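Local coordinates for putative Zn-dependent Alcohol Dehydrogenase (Rhodobacter sphaeroides, PDB 3IV6), which binds S-adenosylmethionine in a Rossmann-like domain and, despite its name, is probably a methyltransferase of the class I type, at residues D221-L226 with V237-A242; N116-N121 with D247-M252; D187-A192 with W207-G212. One frame throughout, in Å; residues are numbered along the deposited sequence.

Contact 1 (D221-L226 with V237-A242)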
loop_
_atom_site.group_PDB
_atom_site.type_symbol
_atom_site.label_atom_id
_atom_site.label_comp_id
_atom_site.label_asym_id
_atom_site.label_seq_id
_atom_site.Cartn_x
_atom_site.Cartn_y
_atom_site.Cartn_z
ATOM N N ASP A 221 0.181 -14.088 -8.579
ATOM C CA ASP A 221 -1.058 -13.436 -8.164
ATOM C C ASP A 221 -1.090 -11.961 -8.608
ATOM O O ASP A 221 -2.146 -11.421 -9.002
ATOM C CB ASP A 221 -1.311 -13.628 -6.650
ATOM C CG ASP A 221 -1.644 -15.098 -6.272
ATOM O OD1 ASP A 221 -2.318 -15.785 -7.064
ATOM O OD2 ASP A 221 -1.237 -15.567 -5.177
ATOM N N VAL A 222 0.076 -11.321 -8.587
ATOM C CA VAL A 222 0.177 -9.933 -9.015
ATOM C C VAL A 222 0.020 -9.858 -10.529
ATOM O O VAL A 222 -0.612 -8.967 -11.061
ATOM C CB VAL A 222 1.502 -9.342 -8.646
ATOM C CG1 VAL A 222 1.588 -7.953 -9.197
ATOM C CG2 VAL A 222 1.682 -9.326 -7.136
ATOM N N ARG A 223 0.569 -10.830 -11.229
ATOM C CA ARG A 223 0.415 -10.858 -12.661
ATOM C C ARG A 223 -1.032 -11.079 -13.068
ATOM O O ARG A 223 -1.525 -10.449 -14.017
ATOM C CB ARG A 223 1.364 -11.892 -13.277
ATOM C CG ARG A 223 2.790 -11.387 -13.351
ATOM C CD ARG A 223 3.802 -12.400 -13.847
ATOM N NE ARG A 223 5.108 -12.057 -13.270
ATOM C CZ ARG A 223 6.066 -11.374 -13.900
ATOM N NH1 ARG A 223 5.885 -10.989 -15.155
ATOM N NH2 ARG A 223 7.211 -11.092 -13.286
ATOM N N ALA A 224 -1.717 -11.962 -12.342
ATOM C CA ALA A 224 -3.140 -12.248 -12.601
ATOM C C ALA A 224 -4.023 -11.026 -12.357
ATOM O O ALA A 224 -5.014 -10.802 -13.042
ATOM C CB ALA A 224 -3.594 -13.363 -11.738
ATOM N N LEU A 225 -3.657 -10.260 -11.346
ATOM C CA LEU A 225 -4.362 -9.037 -11.008
ATOM C C LEU A 225 -4.264 -7.973 -12.101
ATOM O O LEU A 225 -5.268 -7.376 -12.487
ATOM C CB LEU A 225 -3.774 -8.496 -9.707
ATOM C CG LEU A 225 -4.125 -7.107 -9.233
ATOM C CD1 LEU A 225 -5.494 -7.177 -8.706
ATOM C CD2 LEU A 225 -3.176 -6.820 -8.139
ATOM N N LEU A 226 -3.047 -7.747 -12.578
ATOM C CA LEU A 226 -2.744 -6.777 -13.626
ATOM C C LEU A 226 -3.364 -7.078 -14.978
ATOM O O LEU A 226 -3.624 -6.146 -15.739
ATOM C CB LEU A 226 -1.234 -6.657 -13.805
ATOM C CG LEU A 226 -0.399 -6.062 -12.660
ATOM C CD1 LEU A 226 1.053 -6.091 -13.035
ATOM C CD2 LEU A 226 -0.816 -4.627 -12.276
ATOM N N VAL A 237 -3.116 -3.211 -20.364
ATOM C CA VAL A 237 -1.995 -2.933 -19.468
ATOM C C VAL A 237 -0.740 -3.700 -19.840
ATOM O O VAL A 237 -0.805 -4.821 -20.332
ATOM C CB VAL A 237 -2.413 -3.333 -18.051
ATOM C CG1 VAL A 237 -1.231 -3.451 -17.120
ATOM C CG2 VAL A 237 -3.491 -2.382 -17.530
ATOM N N THR A 238 0.414 -3.106 -19.583
ATOM C CA THR A 238 1.679 -3.674 -20.023
ATOM C C THR A 238 2.628 -3.758 -18.841
ATOM O O THR A 238 2.959 -2.754 -18.238
ATOM C CB THR A 238 2.320 -2.757 -21.074
ATOM O OG1 THR A 238 1.437 -2.626 -22.200
ATOM C CG2 THR A 238 3.702 -3.256 -21.499
ATOM N N LEU A 239 3.101 -4.941 -18.500
ATOM C CA LEU A 239 4.093 -4.986 -17.440
ATOM C C LEU A 239 5.513 -4.794 -18.018
ATOM O O LEU A 239 6.086 -5.707 -18.632
ATOM C CB LEU A 239 3.962 -6.266 -16.625
ATOM C CG LEU A 239 5.011 -6.397 -15.521
ATOM C CD1 LEU A 239 4.971 -5.280 -14.480
ATOM C CD2 LEU A 239 4.964 -7.767 -14.844
ATOM N N GLU A 240 6.054 -3.598 -17.825
ATOM C CA GLU A 240 7.353 -3.226 -18.350
ATOM C C GLU A 240 8.491 -3.873 -17.609
ATOM O O GLU A 240 9.506 -4.238 -18.205
ATOM C CB GLU A 240 7.524 -1.725 -18.275
ATOM C CG GLU A 240 6.470 -1.002 -19.122
ATOM C CD GLU A 240 6.407 0.482 -18.919
ATOM O OE1 GLU A 240 7.363 1.086 -18.430
ATOM O OE2 GLU A 240 5.379 1.052 -19.260
ATOM N N LYS A 241 8.352 -4.019 -16.304
ATOM C CA LYS A 241 9.365 -4.756 -15.558
ATOM C C LYS A 241 8.959 -5.091 -14.152
ATOM O O LYS A 241 7.925 -4.636 -13.662
ATOM C CB LYS A 241 10.764 -4.105 -15.620
ATOM C CG LYS A 241 10.931 -2.768 -14.949
ATOM C CD LYS A 241 12.383 -2.330 -15.014
ATOM C CE LYS A 241 12.605 -0.970 -14.388
ATOM N NZ LYS A 241 14.064 -0.695 -14.129
ATOM N N ALA A 242 9.788 -5.902 -13.515
ATOM C CA ALA A 242 9.482 -6.432 -12.203
ATOM C C ALA A 242 10.792 -6.757 -11.528
ATOM O O ALA A 242 11.489 -7.647 -11.954
ATOM C CB ALA A 242 8.642 -7.664 -12.339
#
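Leu226 and Val237, with CA atoms 7.0 Å apart, mark the nearest backbone approach of helix 219-226 and strand 237-244; the axes of segments 221-226 and 237-242 come within 10.0 Å at an angle of 145°. Leu226 points at the strand and brings its CD1 methyl to within 4.3 Å of Leu239 CD1, a branched leucine suiting each side of this apolar join. Beside it, the carbonyl of the last helical turn rests on a valine: Leu226 O is 3.8 Å from Val237 CB, while Asn232 supplies the hydrogen bond that this oxygen accepts. Arg223 reaches across with its chain extended from CG to NE, crossing Leu239 at about a right angle. Leu239 CD2 lies over one face of the guanidinium, 3.4 Å from Arg223 NH1, and Ala242 CB approaches obliquely. The charge is answered within its own helix, where Arg223 NE makes a salt bridge to Asp219. A classic beta bulge, Glu240 and Lys241 both facing Gln255, lets Leu239 and Ala242 both point to the helix although three positions apart. Val222 and Leu226 continue onto Tyr254 and Phe256 of strand 251-258, while Leu225 and Val237 pack on helix 125-139.

Contact 2 (N116-N121 with D247-M252). With SAM (S-adenosylmethionine), chain E.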
loop_
_atom_site.group_PDB
_atom_site.type_symbol
_atom_site.label_atom_id
_atom_site.label_comp_id
_atom_site.label_asym_id
_atom_site.label_seq_id
_atom_site.Cartn_x
_atom_site.Cartn_y
_atom_site.Cartn_z
ATOM N N ASN A 116 3.840 3.634 -5.228
ATOM C CA ASN A 116 3.470 3.193 -3.881
ATOM C C ASN A 116 4.232 1.958 -3.425
ATOM O O ASN A 116 4.567 1.087 -4.250
ATOM C CB ASN A 116 1.955 2.997 -3.743
ATOM C CG ASN A 116 1.362 2.118 -4.847
ATOM O OD1 ASN A 116 0.878 2.620 -5.859
ATOM N ND2 ASN A 116 1.355 0.810 -4.624
ATOM N N ASP A 117 4.532 1.908 -2.128
ATOM C CA ASP A 117 5.280 0.798 -1.549
ATOM C C ASP A 117 4.418 -0.117 -0.691
ATOM O O ASP A 117 4.079 0.240 0.433
ATOM C CB ASP A 117 6.441 1.304 -0.697
ATOM C CG ASP A 117 7.284 0.158 -0.111
ATOM O OD1 ASP A 117 7.495 -0.875 -0.796
ATOM O OD2 ASP A 117 7.761 0.304 1.031
ATOM N N ARG A 118 4.090 -1.294 -1.217
ATOM C CA ARG A 118 3.396 -2.333 -0.458
ATOM C C ARG A 118 1.975 -1.933 -0.034
ATOM O O ARG A 118 1.429 -2.406 0.977
ATOM C CB ARG A 118 4.252 -2.782 0.715
ATOM C CG ARG A 118 5.357 -3.743 0.300
ATOM C CD ARG A 118 6.351 -4.039 1.430
ATOM N NE ARG A 118 7.352 -3.002 1.669
ATOM C CZ ARG A 118 8.232 -3.047 2.680
ATOM N NH1 ARG A 118 8.196 -4.071 3.509
ATOM N NH2 ARG A 118 9.141 -2.078 2.882
ATOM N N LEU A 119 1.363 -1.085 -0.848
ATOM C CA LEU A 119 0.014 -0.598 -0.611
ATOM C C LEU A 119 -0.996 -1.655 -1.041
ATOM O O LEU A 119 -2.076 -1.766 -0.503
ATOM C CB LEU A 119 -0.191 0.651 -1.444
ATOM C CG LEU A 119 -1.620 1.109 -1.603
ATOM C CD1 LEU A 119 -2.182 1.480 -0.232
ATOM C CD2 LEU A 119 -1.694 2.260 -2.589
ATOM N N ILE A 120 -0.617 -2.450 -2.024
ATOM C CA ILE A 120 -1.483 -3.465 -2.582
ATOM C C ILE A 120 -1.699 -4.561 -1.546
ATOM O O ILE A 120 -2.681 -5.289 -1.592
ATOM C CB ILE A 120 -0.892 -4.008 -3.925
ATOM C CG1 ILE A 120 -1.202 -3.058 -5.087
ATOM C CG2 ILE A 120 -1.465 -5.394 -4.297
ATOM C CD1 ILE A 120 -0.164 -3.145 -6.153
ATOM N N ASN A 121 -0.778 -4.656 -0.594
ATOM C CA ASN A 121 -0.850 -5.681 0.426
ATOM C C ASN A 121 -1.978 -5.308 1.422
ATOM O O ASN A 121 -2.457 -6.147 2.191
ATOM C CB ASN A 121 0.502 -5.784 1.128
ATOM C CG ASN A 121 1.550 -6.538 0.303
ATOM O OD1 ASN A 121 2.505 -5.947 -0.225
ATOM N ND2 ASN A 121 1.382 -7.850 0.208
ATOM N N ASP A 247 16.456 -4.880 -0.005
ATOM C CA ASP A 247 16.380 -4.871 1.450
ATOM C C ASP A 247 15.076 -5.490 1.940
ATOM O O ASP A 247 15.080 -6.365 2.806
ATOM C CB ASP A 247 16.517 -3.443 1.985
ATOM C CG ASP A 247 17.860 -2.824 1.654
ATOM O OD1 ASP A 247 17.903 -1.608 1.372
ATOM O OD2 ASP A 247 18.875 -3.553 1.676
ATOM N N ALA A 248 13.962 -5.032 1.380
ATOM C CA ALA A 248 12.644 -5.436 1.853
ATOM C C ALA A 248 12.444 -6.941 1.708
ATOM O O ALA A 248 13.209 -7.615 1.020
ATOM C CB ALA A 248 11.557 -4.680 1.105
ATOM N N PRO A 249 11.411 -7.461 2.364
ATOM C CA PRO A 249 11.255 -8.910 2.531
ATOM C C PRO A 249 10.529 -9.543 1.350
ATOM O O PRO A 249 9.315 -9.385 1.216
ATOM C CB PRO A 249 10.400 -9.020 3.794
ATOM C CG PRO A 249 10.722 -7.792 4.568
ATOM C CD PRO A 249 10.957 -6.714 3.549
ATOM N N ASN A 250 11.271 -10.250 0.503
ATOM C CA ASN A 250 10.692 -10.889 -0.673
ATOM C C ASN A 250 9.725 -9.971 -1.411
ATOM O O ASN A 250 8.592 -10.352 -1.704
ATOM C CB ASN A 250 9.988 -12.190 -0.283
ATOM C CG ASN A 250 9.882 -13.164 -1.440
ATOM O OD1 ASN A 250 10.827 -13.339 -2.209
ATOM N ND2 ASN A 250 8.725 -13.803 -1.571
ATOM N N THR A 251 10.178 -8.757 -1.708
ATOM C CA THR A 251 9.293 -7.705 -2.192
ATOM C C THR A 251 9.612 -7.337 -3.638
ATOM O O THR A 251 10.692 -6.827 -3.934
ATOM C CB THR A 251 9.388 -6.441 -1.319
ATOM O OG1 THR A 251 8.660 -6.642 -0.100
ATOM C CG2 THR A 251 8.812 -5.240 -2.054
HETATM N N MSE A 252 8.666 -7.602 -4.533
HETATM C CA MSE A 252 8.850 -7.314 -5.950
HETATM C C MSE A 252 8.254 -5.960 -6.320
HETATM O O MSE A 252 7.115 -5.655 -5.966
HETATM C CB MSE A 252 8.224 -8.416 -6.806
HETATM C CG MSE A 252 8.496 -8.276 -8.295
HETATM SE SE MSE A 252 9.910 -9.467 -8.917
HETATM C CE MSE A 252 9.194 -11.156 -8.258
HETATM N N SAM E . 2.911 2.009 4.851
HETATM C CA SAM E . 3.879 1.155 4.187
HETATM C C SAM E . 5.006 1.969 3.589
HETATM O O SAM E . 5.063 3.205 3.651
HETATM O OXT SAM E . 5.885 1.334 3.053
HETATM C CB SAM E . 3.208 0.246 3.164
HETATM C CG SAM E . 1.675 0.199 3.221
HETATM S SD SAM E . 0.775 1.558 2.407
HETATM C CE SAM E . 2.093 2.700 1.902
HETATM C "C5'" SAM E . -0.126 2.350 3.786
HETATM C "C4'" SAM E . -0.520 3.816 3.645
HETATM O "O4'" SAM E . -1.451 3.961 2.587
HETATM C "C3'" SAM E . -1.224 4.360 4.875
HETATM O "O3'" SAM E . -0.811 5.699 5.018
HETATM C "C2'" SAM E . -2.693 4.370 4.508
HETATM O "O2'" SAM E . -3.373 5.461 5.092
HETATM C "C1'" SAM E . -2.674 4.525 2.998
HETATM N N9 SAM E . -3.781 3.797 2.363
HETATM C C8 SAM E . -4.158 2.505 2.626
HETATM N N7 SAM E . -5.238 2.201 1.857
HETATM C C5 SAM E . -5.568 3.280 1.095
HETATM C C6 SAM E . -6.579 3.504 0.141
HETATM N N6 SAM E . -7.480 2.574 -0.186
HETATM N N1 SAM E . -6.653 4.739 -0.452
HETATM C C2 SAM E . -5.748 5.728 -0.088
HETATM N N3 SAM E . -4.747 5.518 0.829
HETATM C C4 SAM E . -4.657 4.303 1.419
#
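Arg118 meets Ala248, Pro249 and Thr251 in a buried packing contact between the loop after strand 113-117 and the turn leading into strand 251-258, beside the bound S-adenosylmethionine. Its chain bends at CG-CD (chi3 -79°), and Ala248 CB lies over one face of the guanidinium, 4.0 Å from Arg118 NH2. The side chains of Pro249 and Thr251 cross it at about a right angle, with Pro249 CD 3.8 Å from Arg118 NH1 and Thr251 OG1 3.8 Å from Arg118 CD. Small or compact residues suit this flat cation. Arg118 NE forms a salt bridge to Asp117 OD1 at 3.3 Å, nearly straight at 165°; the oxygen lies in the guanidinium plane but is met from above its own carboxylate plane. Arg118 NH1 is hydrogen-bonded to Ala28 O, and Asp117 OD1 also to Ser147. Thr251 OG1 donates to Pro249 O at 3.1 Å, from above the carbonyl plane. An alanine replacing Arg118 would probably leave Asp117 without its countercharge and open a gap beside Ala248 and Pro249. Leu119 CD1 lies 3.6 Å from C8 of the cofactor's adenine. A cofactor bordered by the loop after the fourth strand of a 3-2-1-4-5-7-6 sheet typifies the class I methyltransferase fold.

Contact 3 (D187-A192 with W207-G212)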
loop_
_atom_site.group_PDB
_atom_site.type_symbol
_atom_site.label_atom_id
_atom_site.label_comp_id
_atom_site.label_asym_id
_atom_site.label_seq_id
_atom_site.Cartn_x
_atom_site.Cartn_y
_atom_site.Cartn_z
ATOM N N ASP A 187 -9.386 -14.408 19.150
ATOM C CA ASP A 187 -8.396 -14.595 20.203
ATOM C C ASP A 187 -7.056 -15.038 19.627
ATOM O O ASP A 187 -6.010 -14.853 20.250
ATOM C CB ASP A 187 -8.891 -15.617 21.229
ATOM C CG ASP A 187 -7.872 -15.892 22.316
ATOM O OD1 ASP A 187 -7.591 -14.975 23.116
ATOM O OD2 ASP A 187 -7.350 -17.025 22.370
ATOM N N VAL A 188 -7.094 -15.626 18.435
ATOM C CA VAL A 188 -5.883 -16.088 17.769
ATOM C C VAL A 188 -4.996 -14.916 17.361
ATOM O O VAL A 188 -3.769 -15.009 17.403
ATOM C CB VAL A 188 -6.210 -16.929 16.521
ATOM C CG1 VAL A 188 -4.931 -17.412 15.856
ATOM C CG2 VAL A 188 -7.102 -18.104 16.893
ATOM N N LEU A 189 -5.625 -13.813 16.968
ATOM C CA LEU A 189 -4.895 -12.616 16.567
ATOM C C LEU A 189 -3.922 -12.175 17.655
ATOM O O LEU A 189 -2.724 -12.034 17.409
ATOM C CB LEU A 189 -5.866 -11.482 16.238
ATOM C CG LEU A 189 -5.271 -10.263 15.528
ATOM C CD1 LEU A 189 -4.538 -10.684 14.262
ATOM C CD2 LEU A 189 -6.354 -9.243 15.211
ATOM N N ASP A 190 -4.445 -11.958 18.858
ATOM C CA ASP A 190 -3.620 -11.556 19.991
ATOM C C ASP A 190 -2.368 -12.420 20.095
ATOM O O ASP A 190 -1.269 -11.913 20.320
ATOM C CB ASP A 190 -4.422 -11.633 21.291
ATOM C CG ASP A 190 -5.699 -10.818 21.237
ATOM O OD1 ASP A 190 -6.337 -10.779 20.163
ATOM O OD2 ASP A 190 -6.066 -10.217 22.268
ATOM N N ARG A 191 -2.542 -13.728 19.931
ATOM C CA ARG A 191 -1.470 -14.681 20.187
ATOM C C ARG A 191 -0.408 -14.623 19.095
ATOM O O ARG A 191 0.741 -15.013 19.310
ATOM C CB ARG A 191 -2.031 -16.100 20.300
ATOM C CG ARG A 191 -1.062 -17.105 20.902
ATOM C CD ARG A 191 -1.795 -18.167 21.705
ATOM N NE ARG A 191 -1.574 -19.507 21.168
ATOM C CZ ARG A 191 -2.515 -20.242 20.583
ATOM N NH1 ARG A 191 -3.747 -19.768 20.456
ATOM N NH2 ARG A 191 -2.224 -21.451 20.124
ATOM N N ALA A 192 -0.798 -14.135 17.922
ATOM C CA ALA A 192 0.032 -14.251 16.729
ATOM C C ALA A 192 0.812 -12.966 16.473
ATOM O O ALA A 192 1.773 -12.955 15.704
ATOM C CB ALA A 192 -0.822 -14.606 15.521
ATOM N N TRP A 207 -5.199 -1.883 15.269
ATOM C CA TRP A 207 -4.801 -1.675 13.882
ATOM C C TRP A 207 -5.136 -2.876 12.991
ATOM O O TRP A 207 -5.691 -2.738 11.906
ATOM C CB TRP A 207 -3.315 -1.496 13.904
ATOM C CG TRP A 207 -2.691 -1.067 12.649
ATOM C CD1 TRP A 207 -3.137 -0.113 11.790
ATOM C CD2 TRP A 207 -1.464 -1.547 12.127
ATOM N NE1 TRP A 207 -2.262 0.016 10.746
ATOM C CE2 TRP A 207 -1.221 -0.854 10.936
ATOM C CE3 TRP A 207 -0.544 -2.508 12.554
ATOM C CZ2 TRP A 207 -0.092 -1.081 10.164
ATOM C CZ3 TRP A 207 0.585 -2.737 11.779
ATOM C CH2 TRP A 207 0.795 -2.030 10.599
ATOM N N TYR A 208 -4.782 -4.065 13.454
ATOM C CA TYR A 208 -5.107 -5.268 12.703
ATOM C C TYR A 208 -6.614 -5.474 12.553
ATOM O O TYR A 208 -7.083 -5.782 11.468
ATOM C CB TYR A 208 -4.422 -6.503 13.316
ATOM C CG TYR A 208 -3.096 -6.789 12.653
ATOM C CD1 TYR A 208 -3.044 -7.423 11.410
ATOM C CD2 TYR A 208 -1.893 -6.375 13.224
ATOM C CE1 TYR A 208 -1.851 -7.663 10.770
ATOM C CE2 TYR A 208 -0.671 -6.605 12.575
ATOM C CZ TYR A 208 -0.664 -7.253 11.348
ATOM O OH TYR A 208 0.529 -7.500 10.682
ATOM N N ARG A 209 -7.353 -5.301 13.645
ATOM C CA ARG A 209 -8.793 -5.528 13.639
ATOM C C ARG A 209 -9.503 -4.539 12.722
ATOM O O ARG A 209 -10.488 -4.881 12.068
ATOM C CB ARG A 209 -9.356 -5.427 15.058
ATOM C CG ARG A 209 -9.126 -6.667 15.907
ATOM C CD ARG A 209 -9.326 -6.371 17.385
ATOM N NE ARG A 209 -10.398 -5.406 17.608
ATOM C CZ ARG A 209 -11.653 -5.736 17.898
ATOM N NH1 ARG A 209 -11.997 -7.013 18.000
ATOM N NH2 ARG A 209 -12.563 -4.792 18.086
ATOM N N ARG A 210 -8.997 -3.311 12.680
ATOM C CA ARG A 210 -9.601 -2.260 11.868
ATOM C C ARG A 210 -9.201 -2.397 10.403
ATOM O O ARG A 210 -9.765 -1.736 9.532
ATOM C CB ARG A 210 -9.204 -0.880 12.396
ATOM C CG ARG A 210 -9.608 -0.627 13.839
ATOM C CD ARG A 210 -9.516 0.850 14.188
ATOM N NE ARG A 210 -10.081 1.138 15.503
ATOM C CZ ARG A 210 -10.049 2.332 16.084
ATOM N NH1 ARG A 210 -9.477 3.357 15.467
ATOM N NH2 ARG A 210 -10.588 2.503 17.283
ATOM N N ARG A 211 -8.224 -3.258 10.140
ATOM C CA ARG A 211 -7.605 -3.335 8.823
ATOM C C ARG A 211 -8.440 -4.182 7.868
ATOM O O ARG A 211 -8.261 -4.123 6.652
ATOM C CB ARG A 211 -6.188 -3.904 8.928
ATOM C CG ARG A 211 -5.089 -2.889 8.656
ATOM C CD ARG A 211 -3.767 -3.333 9.259
ATOM N NE ARG A 211 -3.119 -4.367 8.457
ATOM C CZ ARG A 211 -1.830 -4.680 8.541
ATOM N NH1 ARG A 211 -1.044 -4.038 9.394
ATOM N NH2 ARG A 211 -1.327 -5.636 7.772
ATOM N N GLY A 212 -9.352 -4.969 8.428
ATOM C CA GLY A 212 -10.345 -5.671 7.635
ATOM C C GLY A 212 -9.808 -6.956 7.039
ATOM O O GLY A 212 -9.079 -7.701 7.696
#
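Leu189 sets its CD2 methyl over the start of two consecutive side chains, 3.9 Å from Tyr208 CB and 3.8 Å from Arg209 CG. Its CG stands anti to the backbone N (chi1 -168°), which carries both methyls outward from helix 187-192 to helix 201-210. The leucine side chain crosses those of Tyr208 and Arg209 obliquely, and the nearest CA atoms, of Leu189 and Tyr208, are 8.3 Å apart, a spacing a leucine side chain fills. Leucine suits the place, being long enough to span it and branched at its end; it also touches Leu205, one turn before Arg209.

Tyr208 starts toward the leucine, but its ring leads away. Leu189 CD1 meets that ring only obliquely, and the ring itself packs edge-to-face with Phe182 and touches Ile155 of helix 154-164. Arg211 covers part of one ring face: its NH1 is 3.8 Å above the plane of Tyr208, offset toward the rim. The same guanidinium turns an edge to Trp207 CD2, and its NE forms a salt bridge with Glu214.

Arg209 serves both kinds of environment. Its aliphatic CG gives Leu189 a greasy surface, while the chain bends about its CG-CD bond (chi3 36°) and NE pairs with Glu206, which also binds Arg210 NE through its other oxygen.

No hydrogen bond or salt bridge joins the two segments. The contact therefore depends on the shape of one leucine against CB and CG carbons, without the directional demands of polar bonds, and the charged ends of Arg209, Arg210 and Arg211 find their partners outside the two segments.

How the contacts relate
Contacts 1 and 2 belong to the same seven-stranded sheet: strands 237-244 and 251-258 are antiparallel neighbours, and the two contacts touch where Ala242 C lies 3.9 Å from Met252 SE. Contact 1 is at the surface, where a helix covers the outer strand with leucines and a partly exposed arginine. Contact 2 is buried near the cofactor, its arginine salt-bridged within its own segment. Contact 3, also buried, is a helix-to-helix packing away from the annotated sites, its centre about 21 Å from that of contact 2. None has a hydrogen bond across its segments; contacts 1 and 2 lay a carbon over a guanidinium face, whereas contact 3 uses only the aliphatic part of its arginine.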